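Local coordinates for protein Niban 2 (Homo sapiens, PDB 7CTP) that may suppress apoptosis and promote melanoma cell invasion in vitro, and carries a PH domain beside a largely helical body, at residues F30-S42 against D525-E537. Numbering follows the deposited sequence.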
loop_
_atom_site.group_PDB
_atom_site.type_symbol
_atom_site.label_atom_id
_atom_site.label_comp_id
_atom_site.label_asym_id
_atom_site.label_seq_id
_atom_site.Cartn_x
_atom_site.Cartn_y
_atom_site.Cartn_z
ATOM N N PHE A 30 12.407 14.665 -10.394
ATOM C CA PHE A 30 12.866 13.594 -9.505
ATOM C C PHE A 30 12.618 12.220 -10.119
ATOM O O PHE A 30 13.457 11.315 -10.005
ATOM C CB PHE A 30 12.164 13.682 -8.144
ATOM C CG PHE A 30 12.698 14.763 -7.245
ATOM C CD1 PHE A 30 13.895 14.592 -6.565
ATOM C CD2 PHE A 30 11.984 15.937 -7.053
ATOM C CE1 PHE A 30 14.381 15.592 -5.723
ATOM C CE2 PHE A 30 12.468 16.940 -6.211
ATOM C CZ PHE A 30 13.666 16.762 -5.550
ATOM N N TYR A 31 11.463 12.041 -10.765
ATOM C CA TYR A 31 11.111 10.739 -11.323
ATOM C C TYR A 31 12.047 10.351 -12.470
ATOM O O TYR A 31 12.571 9.228 -12.504
ATOM C CB TYR A 31 9.653 10.756 -11.788
ATOM C CG TYR A 31 9.213 9.476 -12.427
ATOM C CD1 TYR A 31 8.953 8.355 -11.659
ATOM C CD2 TYR A 31 9.083 9.375 -13.807
ATOM C CE1 TYR A 31 8.559 7.169 -12.239
ATOM C CE2 TYR A 31 8.698 8.196 -14.393
ATOM C CZ TYR A 31 8.437 7.100 -13.611
ATOM O OH TYR A 31 8.049 5.924 -14.185
ATOM N N GLU A 32 12.270 11.265 -13.422
ATOM C CA GLU A 32 13.171 10.958 -14.528
ATOM C C GLU A 32 14.584 10.688 -14.027
ATOM O O GLU A 32 15.269 9.797 -14.546
ATOM C CB GLU A 32 13.167 12.089 -15.561
ATOM C CG GLU A 32 11.862 12.175 -16.359
ATOM C CD GLU A 32 11.958 13.092 -17.576
ATOM O OE1 GLU A 32 12.877 12.899 -18.407
ATOM O OE2 GLU A 32 11.094 13.987 -17.708
ATOM N N ASP A 33 15.026 11.421 -13.002
ATOM C CA ASP A 33 16.334 11.143 -12.411
ATOM C C ASP A 33 16.366 9.756 -11.778
ATOM O O ASP A 33 17.336 9.007 -11.954
ATOM C CB ASP A 33 16.690 12.209 -11.375
ATOM C CG ASP A 33 17.208 13.493 -11.995
ATOM O OD1 ASP A 33 17.493 13.508 -13.214
ATOM O OD2 ASP A 33 17.324 14.496 -11.259
ATOM N N GLN A 34 15.301 9.389 -11.052
ATOM C CA GLN A 34 15.274 8.097 -10.369
ATOM C C GLN A 34 15.180 6.933 -11.347
ATOM O O GLN A 34 15.634 5.834 -11.030
ATOM C CB GLN A 34 14.092 8.014 -9.395
ATOM C CG GLN A 34 14.266 8.753 -8.066
ATOM C CD GLN A 34 15.555 8.394 -7.329
ATOM O OE1 GLN A 34 15.825 7.226 -7.058
ATOM N NE2 GLN A 34 16.358 9.410 -7.013
ATOM N N TYR A 35 14.572 7.142 -12.518
ATOM C CA TYR A 35 14.209 6.012 -13.367
ATOM C C TYR A 35 15.436 5.199 -13.763
ATOM O O TYR A 35 15.443 3.966 -13.650
ATOM C CB TYR A 35 13.470 6.487 -14.613
ATOM C CG TYR A 35 12.734 5.354 -15.293
ATOM C CD1 TYR A 35 11.453 4.995 -14.897
ATOM C CD2 TYR A 35 13.344 4.610 -16.298
ATOM C CE1 TYR A 35 10.782 3.946 -15.505
ATOM C CE2 TYR A 35 12.689 3.558 -16.902
ATOM C CZ TYR A 35 11.407 3.237 -16.509
ATOM O OH TYR A 35 10.753 2.190 -17.118
ATOM N N GLY A 36 16.494 5.872 -14.213
ATOM C CA GLY A 36 17.672 5.142 -14.644
ATOM C C GLY A 36 18.410 4.470 -13.501
ATOM O O GLY A 36 19.088 3.458 -13.704
ATOM N N VAL A 37 18.308 5.032 -12.297
ATOM C CA VAL A 37 18.920 4.405 -11.131
ATOM C C VAL A 37 18.184 3.115 -10.794
ATOM O O VAL A 37 18.797 2.070 -10.553
ATOM C CB VAL A 37 18.930 5.381 -9.937
ATOM C CG1 VAL A 37 19.424 4.674 -8.664
ATOM C CG2 VAL A 37 19.774 6.626 -10.238
ATOM N N ALA A 38 16.848 3.171 -10.785
ATOM C CA ALA A 38 16.053 1.972 -10.551
ATOM C C ALA A 38 16.333 0.909 -11.604
ATOM O O ALA A 38 16.392 -0.288 -11.288
ATOM C CB ALA A 38 14.564 2.320 -10.535
ATOM N N LEU A 39 16.483 1.331 -12.865
ATOM C CA LEU A 39 16.797 0.395 -13.941
ATOM C C LEU A 39 18.156 -0.252 -13.717
ATOM O O LEU A 39 18.303 -1.476 -13.833
ATOM C CB LEU A 39 16.762 1.119 -15.287
ATOM C CG LEU A 39 17.084 0.272 -16.526
ATOM C CD1 LEU A 39 16.024 -0.800 -16.722
ATOM C CD2 LEU A 39 17.166 1.175 -17.754
ATOM N N PHE A 40 19.164 0.555 -13.386
ATOM C CA PHE A 40 20.489 0.000 -13.124
ATOM C C PHE A 40 20.459 -0.998 -11.969
ATOM O O PHE A 40 21.064 -2.075 -12.048
ATOM C CB PHE A 40 21.488 1.114 -12.826
ATOM C CG PHE A 40 22.822 0.594 -12.387
ATOM C CD1 PHE A 40 23.727 0.117 -13.319
ATOM C CD2 PHE A 40 23.153 0.539 -11.040
ATOM C CE1 PHE A 40 24.951 -0.384 -12.918
ATOM C CE2 PHE A 40 24.380 0.036 -10.637
ATOM C CZ PHE A 40 25.280 -0.419 -11.582
ATOM N N ASN A 41 19.779 -0.650 -10.871
ATOM C CA ASN A 41 19.773 -1.547 -9.712
ATOM C C ASN A 41 19.100 -2.874 -10.041
ATOM O O ASN A 41 19.557 -3.942 -9.606
ATOM C CB ASN A 41 19.078 -0.884 -8.521
ATOM C CG ASN A 41 19.875 0.274 -7.948
ATOM O OD1 ASN A 41 21.104 0.312 -8.047
ATOM N ND2 ASN A 41 19.175 1.221 -7.331
ATOM N N SER A 42 18.011 -2.827 -10.805
ATOM C CA SER A 42 17.304 -4.049 -11.162
ATOM C C SER A 42 18.155 -4.889 -12.099
ATOM O O SER A 42 18.285 -6.108 -11.918
ATOM C CB SER A 42 15.953 -3.720 -11.800
ATOM O OG SER A 42 15.289 -4.897 -12.254
ATOM N N ASP A 525 28.222 10.478 -18.878
ATOM C CA ASP A 525 27.477 9.403 -19.529
ATOM C C ASP A 525 26.854 8.419 -18.541
ATOM O O ASP A 525 26.026 7.600 -18.956
ATOM C CB ASP A 525 28.381 8.636 -20.495
ATOM C CG ASP A 525 28.762 9.454 -21.719
ATOM O OD1 ASP A 525 28.476 10.674 -21.746
ATOM O OD2 ASP A 525 29.355 8.868 -22.653
ATOM N N PHE A 526 27.230 8.479 -17.262
ATOM C CA PHE A 526 26.672 7.621 -16.224
ATOM C C PHE A 526 25.688 8.344 -15.321
ATOM O O PHE A 526 25.214 7.740 -14.352
ATOM C CB PHE A 526 27.780 7.031 -15.333
ATOM C CG PHE A 526 28.709 6.079 -16.042
ATOM C CD1 PHE A 526 28.433 5.616 -17.318
ATOM C CD2 PHE A 526 29.868 5.654 -15.420
ATOM C CE1 PHE A 526 29.307 4.751 -17.959
ATOM C CE2 PHE A 526 30.741 4.790 -16.051
ATOM C CZ PHE A 526 30.460 4.336 -17.323
ATOM N N ALA A 527 25.378 9.610 -15.600
ATOM C CA ALA A 527 24.592 10.409 -14.660
ATOM C C ALA A 527 23.149 9.929 -14.561
ATOM O O ALA A 527 22.477 10.215 -13.562
ATOM C CB ALA A 527 24.634 11.885 -15.052
ATOM N N ARG A 528 22.640 9.226 -15.582
ATOM C CA ARG A 528 21.300 8.653 -15.465
ATOM C C ARG A 528 21.276 7.450 -14.536
ATOM O O ARG A 528 20.195 7.036 -14.102
ATOM C CB ARG A 528 20.751 8.225 -16.831
ATOM C CG ARG A 528 20.432 9.358 -17.799
ATOM C CD ARG A 528 19.458 10.386 -17.219
ATOM N NE ARG A 528 18.113 9.883 -16.913
ATOM C CZ ARG A 528 17.092 9.883 -17.773
ATOM N NH1 ARG A 528 17.267 10.327 -19.016
ATOM N NH2 ARG A 528 15.891 9.436 -17.395
ATOM N N PHE A 529 22.439 6.880 -14.212
ATOM C CA PHE A 529 22.490 5.654 -13.422
ATOM C C PHE A 529 23.083 5.854 -12.044
ATOM O O PHE A 529 22.987 4.942 -11.216
ATOM C CB PHE A 529 23.308 4.584 -14.151
ATOM C CG PHE A 529 22.985 4.501 -15.601
ATOM C CD1 PHE A 529 21.678 4.291 -16.015
ATOM C CD2 PHE A 529 23.969 4.696 -16.551
ATOM C CE1 PHE A 529 21.362 4.258 -17.364
ATOM C CE2 PHE A 529 23.663 4.653 -17.910
ATOM C CZ PHE A 529 22.362 4.435 -18.313
ATOM N N ILE A 530 23.698 7.004 -11.797
ATOM C CA ILE A 530 24.368 7.315 -10.539
ATOM C C ILE A 530 23.911 8.694 -10.098
ATOM O O ILE A 530 24.076 9.669 -10.838
ATOM C CB ILE A 530 25.900 7.281 -10.674
ATOM C CG1 ILE A 530 26.362 5.913 -11.191
ATOM C CG2 ILE A 530 26.555 7.646 -9.336
ATOM C CD1 ILE A 530 27.848 5.832 -11.454
ATOM N N LEU A 531 23.351 8.780 -8.886
ATOM C CA LEU A 531 22.935 10.047 -8.297
ATOM C C LEU A 531 23.660 10.255 -6.974
ATOM O O LEU A 531 23.759 9.324 -6.171
ATOM C CB LEU A 531 21.421 10.064 -8.054
ATOM C CG LEU A 531 20.547 10.134 -9.306
ATOM C CD1 LEU A 531 19.078 9.888 -8.969
ATOM C CD2 LEU A 531 20.720 11.484 -9.969
ATOM N N VAL A 532 24.157 11.474 -6.751
ATOM C CA VAL A 532 24.804 11.790 -5.474
ATOM C C VAL A 532 23.884 11.428 -4.320
ATOM O O VAL A 532 24.284 10.770 -3.351
ATOM C CB VAL A 532 25.198 13.275 -5.416
ATOM C CG1 VAL A 532 25.606 13.650 -3.996
ATOM C CG2 VAL A 532 26.327 13.576 -6.388
ATOM N N GLU A 533 22.621 11.836 -4.419
ATOM C CA GLU A 533 21.700 11.632 -3.309
ATOM C C GLU A 533 21.482 10.150 -3.020
ATOM O O GLU A 533 21.513 9.727 -1.860
ATOM C CB GLU A 533 20.377 12.318 -3.603
ATOM C CG GLU A 533 19.455 12.313 -2.420
ATOM C CD GLU A 533 19.806 13.342 -1.362
ATOM O OE1 GLU A 533 20.405 14.381 -1.712
ATOM O OE2 GLU A 533 19.458 13.109 -0.181
ATOM N N ASN A 534 21.245 9.344 -4.063
ATOM C CA ASN A 534 21.005 7.917 -3.865
ATOM C C ASN A 534 22.238 7.213 -3.314
ATOM O O ASN A 534 22.126 6.304 -2.483
ATOM C CB ASN A 534 20.595 7.255 -5.180
ATOM C CG ASN A 534 19.199 7.624 -5.606
ATOM O OD1 ASN A 534 18.866 8.802 -5.715
ATOM N ND2 ASN A 534 18.364 6.613 -5.845
ATOM N N THR A 535 23.416 7.590 -3.804
ATOM C CA THR A 535 24.651 7.000 -3.303
ATOM C C THR A 535 24.857 7.359 -1.836
ATOM O O THR A 535 25.179 6.496 -1.006
ATOM C CB THR A 535 25.826 7.468 -4.155
ATOM O OG1 THR A 535 25.587 7.111 -5.528
ATOM C CG2 THR A 535 27.122 6.811 -3.684
ATOM N N TYR A 536 24.637 8.629 -1.498
ATOM C CA TYR A 536 24.686 9.068 -0.106
ATOM C C TYR A 536 23.709 8.280 0.763
ATOM O O TYR A 536 24.061 7.814 1.854
ATOM C CB TYR A 536 24.394 10.566 -0.045
ATOM C CG TYR A 536 23.984 11.085 1.324
ATOM C CD1 TYR A 536 24.893 11.118 2.376
ATOM C CD2 TYR A 536 22.703 11.576 1.546
ATOM C CE1 TYR A 536 24.529 11.611 3.621
ATOM C CE2 TYR A 536 22.329 12.073 2.788
ATOM C CZ TYR A 536 23.247 12.087 3.820
ATOM O OH TYR A 536 22.872 12.583 5.053
ATOM N N GLU A 537 22.473 8.105 0.290
ATOM C CA GLU A 537 21.496 7.364 1.082
ATOM C C GLU A 537 21.902 5.904 1.248
ATOM O O GLU A 537 21.629 5.296 2.290
ATOM C CB GLU A 537 20.105 7.483 0.459
ATOM C CG GLU A 537 19.557 8.901 0.518
ATOM C CD GLU A 537 18.099 9.000 0.126
ATOM O OE1 GLU A 537 17.464 7.949 -0.123
ATOM O OE2 GLU A 537 17.589 10.143 0.082
HETATM O O HOH W 1 17.780 8.432 -14.682
HETATM O O HOH W 2 19.780 10.487 -13.058
#
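Gln34 and Asn534 join the two segments through a double amide-amide hydrogen bond in the helical part of this PH-domain protein. The long N-terminal helix 10-48 meets the loop leading into the C-terminal helix 532-555 and the first turn of that helix. The two amides come from opposite directions and lie nearly coplanar, their planes 13° apart. Asn534 ND2 donates to Gln34 OE1, and Gln34 NE2 returns a nearly straight bond to Asn534 OD1, both at 2.9 Å. Each donor sits in the carbonyl plane, on a lone pair. The paired bonds hold the two amides nearly in one plane and fix which end of each is oxygen and which nitrogen. Gln34 sets out away from segment 525-537; the bend at chi2 (-52°) brings its amide back.

Leu531, the N-cap residue of helix 532-555, packs beside this pair, with CD1 off the plane of the Gln34 amide, against NE2. The same CD1 lies 3.6 Å from Val37 CG2. Val37 puts CG1 anti to its backbone N (chi1 174°), where it meets Asn534 ND2, while CG2 takes Leu531. Further along, the CB atoms of Phe40 and Phe529 touch, and the Phe40 side chain also packs on Ile311 of helix 260-337.

Gly36 has no side chain, and Arg528 O comes within 3.2 Å of its CA in a CH...O contact. The Phe529 ring turns its edge to Gly36 O. Arg528 folds back at chi2 and chi3, and its NH2 donates to Glu32 O from above the carbonyl plane. The Glu32 carboxylate instead pairs with Lys292. One water accepts from Arg528 NE at 2.7 Å and from Gly36 N at 2.9 Å. Another water lies between Asp33 O and Ala527 O.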